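Local coordinates for polymerase X (Deinococcus radiodurans, PDB 2W9M), which probably extends DNA strands from deoxyribonucleoside triphosphates as a family X DNA polymerase, and also binds a cluster of zinc ions in a PHP-type domain, at residues Asp187-Leu192 / Glu302-Glu307; Gln161-Gly166 / Glu193-Ala198. All blocks are in the same frame, centred on the assembly; numbering follows the deposited sequence.

Following the chain from the N terminus, residues 161-166 come first, as a short strand running into helix 163-176. Next are 187-192, on helix 186-190 and the turn after it, and directly after them 193-198, where strand 194-203 begins. Contact 2 closes here, across 26 intervening residues. Contact 1 closes much later, at 302-307, after 109 residues that include the rest of the mixed sheet and most of the thumb region. The segments alternate, so the two contacts cross; they also touch, D187 and V188 packing on strand 194-203. Contact 2 pairs strand 161-162 with strand 194-203 of the mixed sheet, and contact 1 ties the preceding turn to the loop leading to strand 329-333.

Contact 1: Asp187-Leu192 / Glu302-Glu307; sequences DVRRGL and EYREPE
R190 brings NE and NH2 up to the carboxylate of E305, the guanidinium and carboxylate planes only 15° apart. R190 NE lies 2.7 Å from E305 OE2 and R190 NH2 3.4 Å from E305 OE1; both hydrogen bonds are weak, the first bent to 123° at the hydrogen, in a salt bridge whose hold is probably more electrostatic than directional. R190 CG sits between the backbone N and the carbonyl carbon, and a bend at chi3 turns the guanidinium so that R190 NH1 reaches D187 OD1 at 2.9 Å. That oxygen is met on its anti side, by a donor tilted out of the carboxylate plane. L192 CD1 packs 3.7 Å from E305 OE1, while W499 of helix 499-505 also touches E305. A pair of arginines meets through R189 NH1 and R304 NH1, 3.6 Å apart with planes 77° from parallel; E287 forms salt bridges to both, and S251 OG is bonded to R304 NH1. G191, at positive phi, leaves the helical conformation in a Schellman motif. By sequence this turn resembles the G-S-x-R-R-G turn of family X polymerases: D187 takes the place of the serine, and R190 probably corresponds to the second arginine, which contacts the nucleotide triphosphate in relatives but here is paired with D187 and E305. A leucine in place of R190 is likely to leave D187 and E305 without the cation they share. The chemistry is ionic, two acids sharing one arginine and two arginines sharing one acid, which implies that charge balance more than apolar burial joins this turn to the loop.

Contact 2: Gln161-Gly166 / Glu193-Ala198; sequences QSLRAG and ETVRAA
V195 and Q161, the two residues most buried by this contact, face each other as an antiparallel hydrogen-bonded pair. Q161 N donates to V195 O and V195 N to Q161 O, each at 2.8 Å; the second donor lies in the carbonyl plane, the first tilted 18° from it. Both side chains rise on the same face of the sheet. CB of Q161 passes 3.7 Å from V195 O, and a bend at chi2 then leads the amide away, to be held by F155 O and R158 NE. Next to this pair, T194 CA makes a CH...O contact with Q161 O. Both methyls of V195 pack against the first turn of helix 163-176. V195 CG2 lies 4.2 Å from CD1 of L163, the third main contributor, whose CG stands anti to the backbone N (chi1 177°) and so carries CD1 to that methyl; Y528 and Q532 of helix 526-535 cover L163 as well. V195 CG1 comes to 4.4 Å from G166 CA, a position where a CB would collide with it. Strand becomes helix at S162, the N-cap, whose OG accepts from A165 N at 3.3 Å and 174°, while L163 N makes a weak bond to E193 O. The carboxylate of E193 leads away from strand 161-162 to a salt bridge with R500. One turn into the helix, G166 O lies 3.6 Å from A198 CB, where the strand goes on to pair with strand 231-238. The short strand 161-162 thus joins what is probably the palm sheet of the polymerase. Backbone bonds fix the register of the two strands, and apolar packing of V195 against L163 and the bare CA of G166 brings the first helical turn close over the sheet.

Contact 1: Asp187-Leu192 / Glu302-Glu307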
loop_
_atom_site.group_PDB
_atom_site.type_symbol
_atom_site.label_atom_id
_atom_site.label_comp_id
_atom_site.label_asym_id
_atom_site.label_seq_id
_atom_site.Cartn_x
_atom_site.Cartn_y
_atom_site.Cartn_z
ATOM N N ASP A 187 -10.215 -4.348 -13.819
ATOM C CA ASP A 187 -8.990 -4.022 -13.100
ATOM C C ASP A 187 -8.980 -4.468 -11.637
ATOM O O ASP A 187 -7.973 -4.985 -11.158
ATOM C CB ASP A 187 -8.679 -2.529 -13.230
ATOM C CG ASP A 187 -8.432 -2.110 -14.671
ATOM O OD1 ASP A 187 -8.511 -2.979 -15.569
ATOM O OD2 ASP A 187 -8.156 -0.915 -14.912
ATOM N N VAL A 188 -10.093 -4.284 -10.929
ATOM C CA VAL A 188 -10.157 -4.693 -9.526
ATOM C C VAL A 188 -10.092 -6.215 -9.369
ATOM O O VAL A 188 -9.496 -6.722 -8.418
ATOM C CB VAL A 188 -11.402 -4.131 -8.798
ATOM C CG1 VAL A 188 -11.570 -2.662 -9.118
ATOM C CG2 VAL A 188 -12.649 -4.900 -9.185
ATOM N N ARG A 189 -10.687 -6.939 -10.314
ATOM C CA ARG A 189 -10.711 -8.399 -10.254
ATOM C C ARG A 189 -9.326 -9.041 -10.382
ATOM O O ARG A 189 -9.077 -10.104 -9.809
ATOM C CB ARG A 189 -11.630 -8.974 -11.330
ATOM C CG ARG A 189 -11.552 -10.486 -11.415
ATOM C CD ARG A 189 -12.281 -11.028 -12.617
ATOM N NE ARG A 189 -12.214 -12.483 -12.650
ATOM C CZ ARG A 189 -12.522 -13.219 -13.712
ATOM N NH1 ARG A 189 -12.921 -12.634 -14.834
ATOM N NH2 ARG A 189 -12.430 -14.541 -13.652
ATOM N N ARG A 190 -8.429 -8.412 -11.136
ATOM C CA ARG A 190 -7.104 -8.990 -11.329
ATOM C C ARG A 190 -5.993 -8.239 -10.594
ATOM O O ARG A 190 -4.813 -8.562 -10.740
ATOM C CB ARG A 190 -6.787 -9.160 -12.816
ATOM C CG ARG A 190 -6.834 -7.890 -13.629
ATOM C CD ARG A 190 -6.795 -8.212 -15.116
ATOM N NE ARG A 190 -5.949 -7.270 -15.837
ATOM C CZ ARG A 190 -6.343 -6.066 -16.227
ATOM N NH1 ARG A 190 -7.577 -5.660 -15.974
ATOM N NH2 ARG A 190 -5.502 -5.270 -16.873
ATOM N N GLY A 191 -6.380 -7.245 -9.801
ATOM C CA GLY A 191 -5.475 -6.635 -8.840
ATOM C C GLY A 191 -4.548 -5.560 -9.366
ATOM O O GLY A 191 -3.480 -5.325 -8.803
ATOM N N LEU A 192 -4.952 -4.899 -10.441
ATOM C CA LEU A 192 -4.153 -3.816 -10.987
ATOM C C LEU A 192 -3.848 -2.816 -9.870
ATOM O O LEU A 192 -4.760 -2.316 -9.216
ATOM C CB LEU A 192 -4.905 -3.138 -12.133
ATOM C CG LEU A 192 -4.056 -2.776 -13.348
ATOM C CD1 LEU A 192 -3.507 -4.042 -13.968
ATOM C CD2 LEU A 192 -4.868 -1.982 -14.360
ATOM N N GLU A 302 -5.539 -14.291 -12.508
ATOM C CA GLU A 302 -4.276 -13.772 -11.992
ATOM C C GLU A 302 -3.231 -13.640 -13.093
ATOM O O GLU A 302 -2.316 -12.823 -12.988
ATOM C CB GLU A 302 -3.718 -14.675 -10.888
ATOM C CG GLU A 302 -4.595 -14.812 -9.660
ATOM C CD GLU A 302 -5.384 -16.107 -9.646
ATOM O OE1 GLU A 302 -5.849 -16.537 -10.723
ATOM O OE2 GLU A 302 -5.536 -16.694 -8.552
ATOM N N TYR A 303 -3.367 -14.451 -14.143
ATOM C CA TYR A 303 -2.354 -14.528 -15.196
ATOM C C TYR A 303 -2.779 -13.902 -16.525
ATOM O O TYR A 303 -2.236 -14.250 -17.574
ATOM C CB TYR A 303 -1.949 -15.983 -15.439
ATOM C CG TYR A 303 -1.383 -16.688 -14.228
ATOM C CD1 TYR A 303 -1.600 -18.047 -14.027
ATOM C CD2 TYR A 303 -0.634 -15.998 -13.285
ATOM C CE1 TYR A 303 -1.079 -18.696 -12.923
ATOM C CE2 TYR A 303 -0.111 -16.639 -12.173
ATOM C CZ TYR A 303 -0.337 -17.984 -11.998
ATOM O OH TYR A 303 0.183 -18.616 -10.893
ATOM N N ARG A 304 -3.734 -12.978 -16.487
ATOM C CA ARG A 304 -4.271 -12.401 -17.718
ATOM C C ARG A 304 -3.714 -11.022 -18.052
ATOM O O ARG A 304 -4.385 -10.219 -18.697
ATOM C CB ARG A 304 -5.799 -12.358 -17.673
ATOM C CG ARG A 304 -6.434 -13.727 -17.531
ATOM C CD ARG A 304 -7.949 -13.648 -17.473
ATOM N NE ARG A 304 -8.528 -14.942 -17.126
ATOM C CZ ARG A 304 -9.829 -15.169 -16.976
ATOM N NH1 ARG A 304 -10.703 -14.185 -17.148
ATOM N NH2 ARG A 304 -10.253 -16.385 -16.654
ATOM N N GLU A 305 -2.487 -10.753 -17.619
ATOM C CA GLU A 305 -1.793 -9.524 -17.988
ATOM C C GLU A 305 -0.906 -9.788 -19.198
ATOM O O GLU A 305 -0.549 -10.935 -19.467
ATOM C CB GLU A 305 -0.922 -9.028 -16.831
ATOM C CG GLU A 305 -1.620 -8.974 -15.490
ATOM C CD GLU A 305 -2.689 -7.903 -15.424
ATOM O OE1 GLU A 305 -2.576 -6.887 -16.143
ATOM O OE2 GLU A 305 -3.645 -8.075 -14.641
ATOM N N PRO A 306 -0.535 -8.729 -19.930
ATOM C CA PRO A 306 0.371 -8.906 -21.071
ATOM C C PRO A 306 1.662 -9.638 -20.694
ATOM O O PRO A 306 2.096 -10.523 -21.427
ATOM C CB PRO A 306 0.675 -7.468 -21.498
ATOM C CG PRO A 306 -0.512 -6.682 -21.041
ATOM C CD PRO A 306 -0.977 -7.331 -19.775
ATOM N N GLU A 307 2.260 -9.279 -19.562
ATOM C CA GLU A 307 3.542 -9.850 -19.145
ATOM C C GLU A 307 3.466 -11.363 -18.944
ATOM O O GLU A 307 4.494 -12.035 -18.828
ATOM C CB GLU A 307 4.048 -9.178 -17.858
ATOM C CG GLU A 307 4.322 -7.675 -17.975
ATOM C CD GLU A 307 3.049 -6.839 -18.038
ATOM O OE1 GLU A 307 1.988 -7.329 -17.593
ATOM O OE2 GLU A 307 3.109 -5.692 -18.534
#

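Contact 2: Gln161-Gly166 / Glu193-Ala198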
loop_
_atom_site.group_PDB
_atom_site.type_symbol
_atom_site.label_atom_id
_atom_site.label_comp_id
_atom_site.label_asym_id
_atom_site.label_seq_id
_atom_site.Cartn_x
_atom_site.Cartn_y
_atom_site.Cartn_z
ATOM N N GLN A 161 -7.938 5.403 -9.957
ATOM C CA GLN A 161 -8.161 5.181 -8.533
ATOM C C GLN A 161 -7.209 4.126 -7.979
ATOM O O GLN A 161 -6.671 3.314 -8.727
ATOM C CB GLN A 161 -9.605 4.741 -8.289
ATOM C CG GLN A 161 -10.643 5.736 -8.780
ATOM C CD GLN A 161 -10.484 7.089 -8.129
ATOM O OE1 GLN A 161 -10.049 7.188 -6.981
ATOM N NE2 GLN A 161 -10.835 8.142 -8.854
ATOM N N SER A 162 -6.998 4.142 -6.666
ATOM C CA SER A 162 -6.182 3.122 -6.023
ATOM C C SER A 162 -6.951 1.812 -6.013
ATOM O O SER A 162 -8.180 1.812 -6.056
ATOM C CB SER A 162 -5.810 3.528 -4.590
ATOM O OG SER A 162 -6.927 3.473 -3.717
ATOM N N LEU A 163 -6.228 0.698 -5.964
ATOM C CA LEU A 163 -6.865 -0.612 -5.906
ATOM C C LEU A 163 -7.807 -0.702 -4.712
ATOM O O LEU A 163 -8.834 -1.375 -4.773
ATOM C CB LEU A 163 -5.815 -1.717 -5.816
ATOM C CG LEU A 163 -6.348 -3.146 -5.686
ATOM C CD1 LEU A 163 -7.286 -3.480 -6.842
ATOM C CD2 LEU A 163 -5.198 -4.143 -5.614
ATOM N N ARG A 164 -7.454 -0.018 -3.626
ATOM C CA ARG A 164 -8.254 -0.049 -2.405
ATOM C C ARG A 164 -9.641 0.560 -2.611
ATOM O O ARG A 164 -10.647 -0.068 -2.300
ATOM C CB ARG A 164 -7.526 0.670 -1.262
ATOM C CG ARG A 164 -8.292 0.656 0.049
ATOM C CD ARG A 164 -7.692 1.595 1.091
ATOM N NE ARG A 164 -6.407 1.126 1.602
ATOM C CZ ARG A 164 -5.249 1.739 1.385
ATOM N NH1 ARG A 164 -5.213 2.854 0.665
ATOM N NH2 ARG A 164 -4.127 1.241 1.888
ATOM N N ALA A 165 -9.686 1.782 -3.135
ATOM C CA ALA A 165 -10.953 2.467 -3.391
ATOM C C ALA A 165 -11.824 1.723 -4.399
ATOM O O ALA A 165 -13.015 1.527 -4.174
ATOM C CB ALA A 165 -10.704 3.896 -3.860
ATOM N N GLY A 166 -11.228 1.314 -5.514
ATOM C CA GLY A 166 -11.958 0.587 -6.538
ATOM C C GLY A 166 -12.542 -0.721 -6.031
ATOM O O GLY A 166 -13.681 -1.069 -6.332
ATOM N N GLU A 193 -2.566 -2.536 -9.645
ATOM C CA GLU A 193 -2.157 -1.610 -8.585
ATOM C C GLU A 193 -2.915 -0.283 -8.671
ATOM O O GLU A 193 -3.185 0.362 -7.659
ATOM C CB GLU A 193 -0.643 -1.373 -8.614
ATOM C CG GLU A 193 -0.083 -0.992 -9.980
ATOM C CD GLU A 193 0.219 -2.199 -10.858
ATOM O OE1 GLU A 193 0.346 -3.319 -10.318
ATOM O OE2 GLU A 193 0.337 -2.023 -12.089
ATOM N N THR A 194 -3.255 0.108 -9.890
ATOM C CA THR A 194 -4.077 1.283 -10.127
ATOM C C THR A 194 -5.265 0.874 -11.001
ATOM O O THR A 194 -5.149 -0.037 -11.821
ATOM C CB THR A 194 -3.261 2.398 -10.787
ATOM O OG1 THR A 194 -2.637 3.193 -9.770
ATOM C CG2 THR A 194 -4.149 3.279 -11.619
ATOM N N VAL A 195 -6.406 1.534 -10.817
ATOM C CA VAL A 195 -7.668 1.056 -11.379
ATOM C C VAL A 195 -8.495 2.149 -12.062
ATOM O O VAL A 195 -8.711 3.222 -11.496
ATOM C CB VAL A 195 -8.513 0.394 -10.280
ATOM C CG1 VAL A 195 -9.982 0.651 -10.506
ATOM C CG2 VAL A 195 -8.220 -1.092 -10.214
ATOM N N ARG A 196 -8.970 1.868 -13.274
ATOM C CA ARG A 196 -9.729 2.857 -14.038
ATOM C C ARG A 196 -11.134 3.076 -13.486
ATOM O O ARG A 196 -11.692 4.168 -13.605
ATOM C CB ARG A 196 -9.808 2.464 -15.514
ATOM C CG ARG A 196 -10.385 1.080 -15.765
ATOM C CD ARG A 196 -10.367 0.729 -17.253
ATOM N NE ARG A 196 -11.686 0.801 -17.877
ATOM C CZ ARG A 196 -12.329 1.930 -18.160
ATOM N NH1 ARG A 196 -11.791 3.106 -17.866
ATOM N NH2 ARG A 196 -13.521 1.880 -18.735
ATOM N N ALA A 197 -11.706 2.036 -12.890
ATOM C CA ALA A 197 -13.046 2.133 -12.328
ATOM C C ALA A 197 -13.388 0.940 -11.446
ATOM O O ALA A 197 -12.733 -0.099 -11.506
ATOM C CB ALA A 197 -14.073 2.264 -13.444
ATOM N N ALA A 198 -14.418 1.100 -10.620
ATOM C CA ALA A 198 -14.992 -0.029 -9.903
ATOM C C ALA A 198 -15.843 -0.825 -10.884
ATOM O O ALA A 198 -16.972 -0.443 -11.189
ATOM C CB ALA A 198 -15.830 0.448 -8.738
#